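Local coordinates for protein putative tryptophan halogenase (Xanthomonas campestris pv. campestris, PDB 6Y1W) that is a flavin-dependent halogenase, probably using FAD as cofactor to halogenate an aromatic substrate as its tryptophan-halogenase relatives do, at residues E77-F88 with H492-P503. Sequence-based numbering, arbitrary orientation.
Sequences EAQFMAATQATF and HAEFLRRYCPAP
The ring of Phe88 packs against Tyr499, Phe495 and Leu496 of helix 492-499. Tyr499 meets the ring edge, its CE2 3.8 Å from Phe88 CZ. Phe495 turns its own edge to Phe88 CE2, the two ring planes 60° apart, and Leu496 CD2 lies against Phe88 CD2. The methyl CE of Met81, from the same segment as Phe88, sits over the centre of one face of the Phe88 ring, 3.5 Å above its plane. At the base of the same phenylalanine, the backbone N of Phe88 donates to His492 NE2 at 3.0 Å, nearly in the imidazole plane. As His492 ND1 pairs with the carbonyl of Pro260, both ring nitrogens are engaged and the imidazole's rotation is fixed.

Toward the start of helix 77-83, Tyr499 OH donates to the anti lone pair of Glu77 OE1, 2.6 Å away, with carboxylate and ring planes 80° apart. The extended Glu77 chain, CG trans to the backbone N (chi1 178°), carries the carboxylate to this hydroxyl and to His153, Tyr161 and Tyr163. Ala78 CB lies over one face of the Tyr499 ring in a CH-pi contact, 4.1 Å from its centroid. Past the helix end, Cys500 packs its CB and SG on Met81, while Ala502 CB abuts Ala82 O. A bend at chi2 brings the Gln85 amide to Pro503, where Gln85 NE2 donates to Pro503 O at 2.9 Å, the acceptor lying close to the plane of the Gln85 amide.

The C-terminal helix and its extended tail thus clasp a helix-turn-strand unit of the flavin-dependent halogenase fold, in which strand 87-89, an edge strand of a three-stranded antiparallel sheet, ends in Lys89, the predicted active-site lysine.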
loop_
_atom_site.group_PDB
_atom_site.type_symbol
_atom_site.label_atom_id
_atom_site.label_comp_id
_atom_site.label_asym_id
_atom_site.label_seq_id
_atom_site.Cartn_x
_atom_site.Cartn_y
_atom_site.Cartn_z
ATOM N N GLU A 77 8.199 7.283 -25.767
ATOM C CA GLU A 77 6.845 6.784 -26.023
ATOM C C GLU A 77 6.464 6.876 -27.497
ATOM O O GLU A 77 5.987 5.892 -28.081
ATOM C CB GLU A 77 5.842 7.546 -25.174
ATOM C CG GLU A 77 4.425 7.093 -25.455
ATOM C CD GLU A 77 3.413 7.847 -24.622
ATOM O OE1 GLU A 77 3.158 9.026 -24.941
ATOM O OE2 GLU A 77 2.917 7.253 -23.620
ATOM N N ALA A 78 6.701 8.032 -28.147
ATOM C CA ALA A 78 6.291 8.143 -29.546
ATOM C C ALA A 78 7.053 7.154 -30.443
ATOM O O ALA A 78 6.469 6.584 -31.371
ATOM C CB ALA A 78 6.452 9.593 -30.041
ATOM N N GLN A 79 8.348 6.928 -30.177
ATOM C CA GLN A 79 9.128 5.987 -30.980
ATOM C C GLN A 79 8.625 4.564 -30.796
ATOM O O GLN A 79 8.412 3.827 -31.772
ATOM C CB GLN A 79 10.601 6.118 -30.582
ATOM C CG GLN A 79 11.573 5.136 -31.144
ATOM C CD GLN A 79 12.894 5.222 -30.363
ATOM O OE1 GLN A 79 13.472 4.210 -29.981
ATOM N NE2 GLN A 79 13.333 6.446 -30.079
ATOM N N PHE A 80 8.381 4.183 -29.533
ATOM C CA PHE A 80 7.819 2.872 -29.232
ATOM C C PHE A 80 6.461 2.677 -29.921
ATOM O O PHE A 80 6.202 1.624 -30.504
ATOM C CB PHE A 80 7.709 2.733 -27.698
ATOM C CG PHE A 80 6.475 1.995 -27.249
ATOM C CD1 PHE A 80 6.344 0.616 -27.517
ATOM C CD2 PHE A 80 5.457 2.659 -26.585
ATOM C CE1 PHE A 80 5.201 -0.077 -27.128
ATOM C CE2 PHE A 80 4.302 1.969 -26.188
ATOM C CZ PHE A 80 4.171 0.631 -26.478
ATOM N N MET A 81 5.570 3.688 -29.856
ATOM C CA MET A 81 4.228 3.525 -30.423
ATOM C C MET A 81 4.273 3.409 -31.947
ATOM O O MET A 81 3.587 2.565 -32.549
ATOM C CB MET A 81 3.343 4.695 -29.998
ATOM C CG MET A 81 2.966 4.645 -28.516
ATOM S SD MET A 81 1.745 5.895 -28.077
ATOM C CE MET A 81 0.236 5.226 -28.862
ATOM N N ALA A 82 5.074 4.255 -32.595
ATOM C CA ALA A 82 5.180 4.167 -34.046
ATOM C C ALA A 82 5.759 2.827 -34.471
ATOM O O ALA A 82 5.349 2.271 -35.491
ATOM C CB ALA A 82 6.079 5.287 -34.571
ATOM N N ALA A 83 6.681 2.277 -33.678
ATOM C CA ALA A 83 7.307 1.013 -34.021
ATOM C C ALA A 83 6.413 -0.189 -33.769
ATOM O O ALA A 83 6.696 -1.257 -34.319
ATOM C CB ALA A 83 8.589 0.822 -33.195
ATOM N N THR A 84 5.321 -0.036 -33.011
ATOM C CA THR A 84 4.498 -1.180 -32.650
ATOM C C THR A 84 3.074 -1.015 -33.149
ATOM O O THR A 84 2.186 -1.727 -32.687
ATOM C CB THR A 84 4.514 -1.416 -31.134
ATOM O OG1 THR A 84 4.022 -0.267 -30.471
ATOM C CG2 THR A 84 5.967 -1.725 -30.642
ATOM N N GLN A 85 2.849 -0.112 -34.117
ATOM C CA GLN A 85 1.508 0.151 -34.671
ATOM C C GLN A 85 0.514 0.560 -33.581
ATOM O O GLN A 85 -0.707 0.316 -33.709
ATOM C CB GLN A 85 0.973 -1.047 -35.473
ATOM C CG GLN A 85 1.875 -1.422 -36.672
ATOM C CD GLN A 85 1.619 -0.497 -37.849
ATOM O OE1 GLN A 85 0.482 -0.061 -38.091
ATOM N NE2 GLN A 85 2.697 -0.161 -38.576
ATOM N N ALA A 86 1.004 1.231 -32.523
ATOM C CA ALA A 86 0.205 1.340 -31.301
ATOM C C ALA A 86 -0.806 2.478 -31.339
ATOM O O ALA A 86 -0.616 3.490 -32.014
ATOM C CB ALA A 86 1.106 1.530 -30.075
ATOM N N THR A 87 -1.893 2.313 -30.573
ATOM C CA THR A 87 -2.857 3.386 -30.352
ATOM C C THR A 87 -3.026 3.596 -28.853
ATOM O O THR A 87 -2.518 2.823 -28.036
ATOM C CB THR A 87 -4.237 3.081 -30.998
ATOM O OG1 THR A 87 -4.822 1.943 -30.349
ATOM C CG2 THR A 87 -4.096 2.764 -32.539
ATOM N N PHE A 88 -3.767 4.628 -28.485
ATOM C CA PHE A 88 -3.998 4.885 -27.071
ATOM C C PHE A 88 -5.239 4.162 -26.559
ATOM O O PHE A 88 -6.208 3.924 -27.297
ATOM C CB PHE A 88 -4.124 6.395 -26.808
ATOM C CG PHE A 88 -2.840 7.135 -27.024
ATOM C CD1 PHE A 88 -1.839 7.128 -26.028
ATOM C CD2 PHE A 88 -2.588 7.805 -28.209
ATOM C CE1 PHE A 88 -0.622 7.773 -26.224
ATOM C CE2 PHE A 88 -1.352 8.456 -28.403
ATOM C CZ PHE A 88 -0.384 8.437 -27.416
ATOM N N HIS A 492 -8.900 10.908 -31.741
ATOM C CA HIS A 492 -7.773 9.979 -31.567
ATOM C C HIS A 492 -6.888 9.922 -32.811
ATOM O O HIS A 492 -5.655 9.943 -32.722
ATOM C CB HIS A 492 -8.351 8.589 -31.271
ATOM C CG HIS A 492 -7.350 7.574 -30.792
ATOM N ND1 HIS A 492 -7.664 6.231 -30.730
ATOM C CD2 HIS A 492 -6.095 7.696 -30.300
ATOM C CE1 HIS A 492 -6.617 5.563 -30.266
ATOM N NE2 HIS A 492 -5.663 6.428 -29.972
ATOM N N ALA A 493 -7.512 9.783 -33.965
ATOM C CA ALA A 493 -6.769 9.624 -35.209
ATOM C C ALA A 493 -5.937 10.856 -35.512
ATOM O O ALA A 493 -4.816 10.739 -36.009
ATOM C CB ALA A 493 -7.730 9.362 -36.368
ATOM N N GLU A 494 -6.470 12.050 -35.219
ATOM C CA GLU A 494 -5.688 13.257 -35.454
ATOM C C GLU A 494 -4.481 13.310 -34.531
ATOM O O GLU A 494 -3.375 13.685 -34.950
ATOM C CB GLU A 494 -6.569 14.494 -35.268
ATOM C CG GLU A 494 -7.391 14.783 -36.500
ATOM C CD GLU A 494 -8.440 15.841 -36.268
ATOM O OE1 GLU A 494 -9.502 15.767 -36.935
ATOM O OE2 GLU A 494 -8.188 16.744 -35.430
ATOM N N PHE A 495 -4.657 12.910 -33.272
ATOM C CA PHE A 495 -3.527 12.916 -32.369
ATOM C C PHE A 495 -2.470 11.900 -32.801
ATOM O O PHE A 495 -1.278 12.209 -32.808
ATOM C CB PHE A 495 -3.993 12.656 -30.926
ATOM C CG PHE A 495 -2.911 12.905 -29.941
ATOM C CD1 PHE A 495 -2.563 14.218 -29.594
ATOM C CD2 PHE A 495 -2.179 11.858 -29.416
ATOM C CE1 PHE A 495 -1.504 14.458 -28.709
ATOM C CE2 PHE A 495 -1.127 12.091 -28.546
ATOM C CZ PHE A 495 -0.780 13.397 -28.184
ATOM N N LEU A 496 -2.893 10.687 -33.184
ATOM C CA LEU A 496 -1.933 9.679 -33.632
ATOM C C LEU A 496 -1.123 10.171 -34.832
ATOM O O LEU A 496 0.094 9.998 -34.890
ATOM C CB LEU A 496 -2.662 8.391 -33.997
ATOM C CG LEU A 496 -3.390 7.688 -32.830
ATOM C CD1 LEU A 496 -4.312 6.622 -33.397
ATOM C CD2 LEU A 496 -2.302 7.024 -31.934
ATOM N N ARG A 497 -1.815 10.745 -35.811
ATOM C CA ARG A 497 -1.132 11.204 -37.016
ATOM C C ARG A 497 -0.038 12.213 -36.690
ATOM O O ARG A 497 1.001 12.247 -37.367
ATOM C CB ARG A 497 -2.137 11.834 -37.964
ATOM C CG ARG A 497 -2.737 10.839 -38.939
ATOM C CD ARG A 497 -3.449 11.554 -40.079
ATOM N NE ARG A 497 -4.731 12.112 -39.655
ATOM C CZ ARG A 497 -5.868 11.423 -39.634
ATOM N NH1 ARG A 497 -5.869 10.146 -40.009
ATOM N NH2 ARG A 497 -6.996 12.009 -39.239
ATOM N N ARG A 498 -0.265 13.066 -35.685
ATOM C CA ARG A 498 0.734 14.072 -35.324
ATOM C C ARG A 498 1.786 13.568 -34.344
ATOM O O ARG A 498 2.924 14.061 -34.358
ATOM C CB ARG A 498 0.063 15.308 -34.702
ATOM C CG ARG A 498 -1.099 15.868 -35.492
ATOM C CD ARG A 498 -1.523 17.249 -34.973
ATOM N NE ARG A 498 -1.954 17.236 -33.573
ATOM C CZ ARG A 498 -3.154 17.641 -33.156
ATOM N NH1 ARG A 498 -3.464 17.598 -31.864
ATOM N NH2 ARG A 498 -4.050 18.090 -34.031
ATOM N N TYR A 499 1.461 12.593 -33.498
ATOM C CA TYR A 499 2.338 12.249 -32.383
ATOM C C TYR A 499 3.176 11.007 -32.645
ATOM O O TYR A 499 4.359 10.976 -32.304
ATOM C CB TYR A 499 1.498 12.031 -31.119
ATOM C CG TYR A 499 2.300 11.686 -29.875
ATOM C CD1 TYR A 499 3.061 12.653 -29.214
ATOM C CD2 TYR A 499 2.273 10.382 -29.344
ATOM C CE1 TYR A 499 3.793 12.325 -28.077
ATOM C CE2 TYR A 499 2.974 10.053 -28.220
ATOM C CZ TYR A 499 3.739 11.012 -27.574
ATOM O OH TYR A 499 4.428 10.683 -26.440
ATOM N N CYS A 500 2.592 9.987 -33.257
ATOM C CA CYS A 500 3.297 8.732 -33.367
ATOM C C CYS A 500 2.847 7.946 -34.583
ATOM O O CYS A 500 2.560 6.760 -34.459
ATOM C CB CYS A 500 3.091 7.925 -32.069
ATOM S SG CYS A 500 1.350 7.581 -31.699
ATOM N N PRO A 501 2.805 8.549 -35.778
ATOM C CA PRO A 501 2.309 7.814 -36.954
ATOM C C PRO A 501 3.185 6.620 -37.320
ATOM O O PRO A 501 4.421 6.715 -37.423
ATOM C CB PRO A 501 2.304 8.885 -38.062
ATOM C CG PRO A 501 3.314 9.870 -37.630
ATOM C CD PRO A 501 3.183 9.939 -36.124
ATOM N N ALA A 502 2.529 5.448 -37.445
ATOM C CA ALA A 502 3.135 4.206 -37.889
ATOM C C ALA A 502 2.888 4.042 -39.383
ATOM O O ALA A 502 1.820 4.408 -39.874
ATOM C CB ALA A 502 2.541 2.986 -37.165
ATOM N N PRO A 503 3.841 3.468 -40.102
ATOM C CA PRO A 503 3.637 3.259 -41.545
ATOM C C PRO A 503 2.568 2.204 -41.821
ATOM O O PRO A 503 2.541 1.138 -41.202
ATOM C CB PRO A 503 5.016 2.788 -42.027
ATOM C CG PRO A 503 5.641 2.158 -40.825
ATOM C CD PRO A 503 5.147 2.972 -39.634
HETATM O O HOH W 1 7.623 10.538 -26.939
#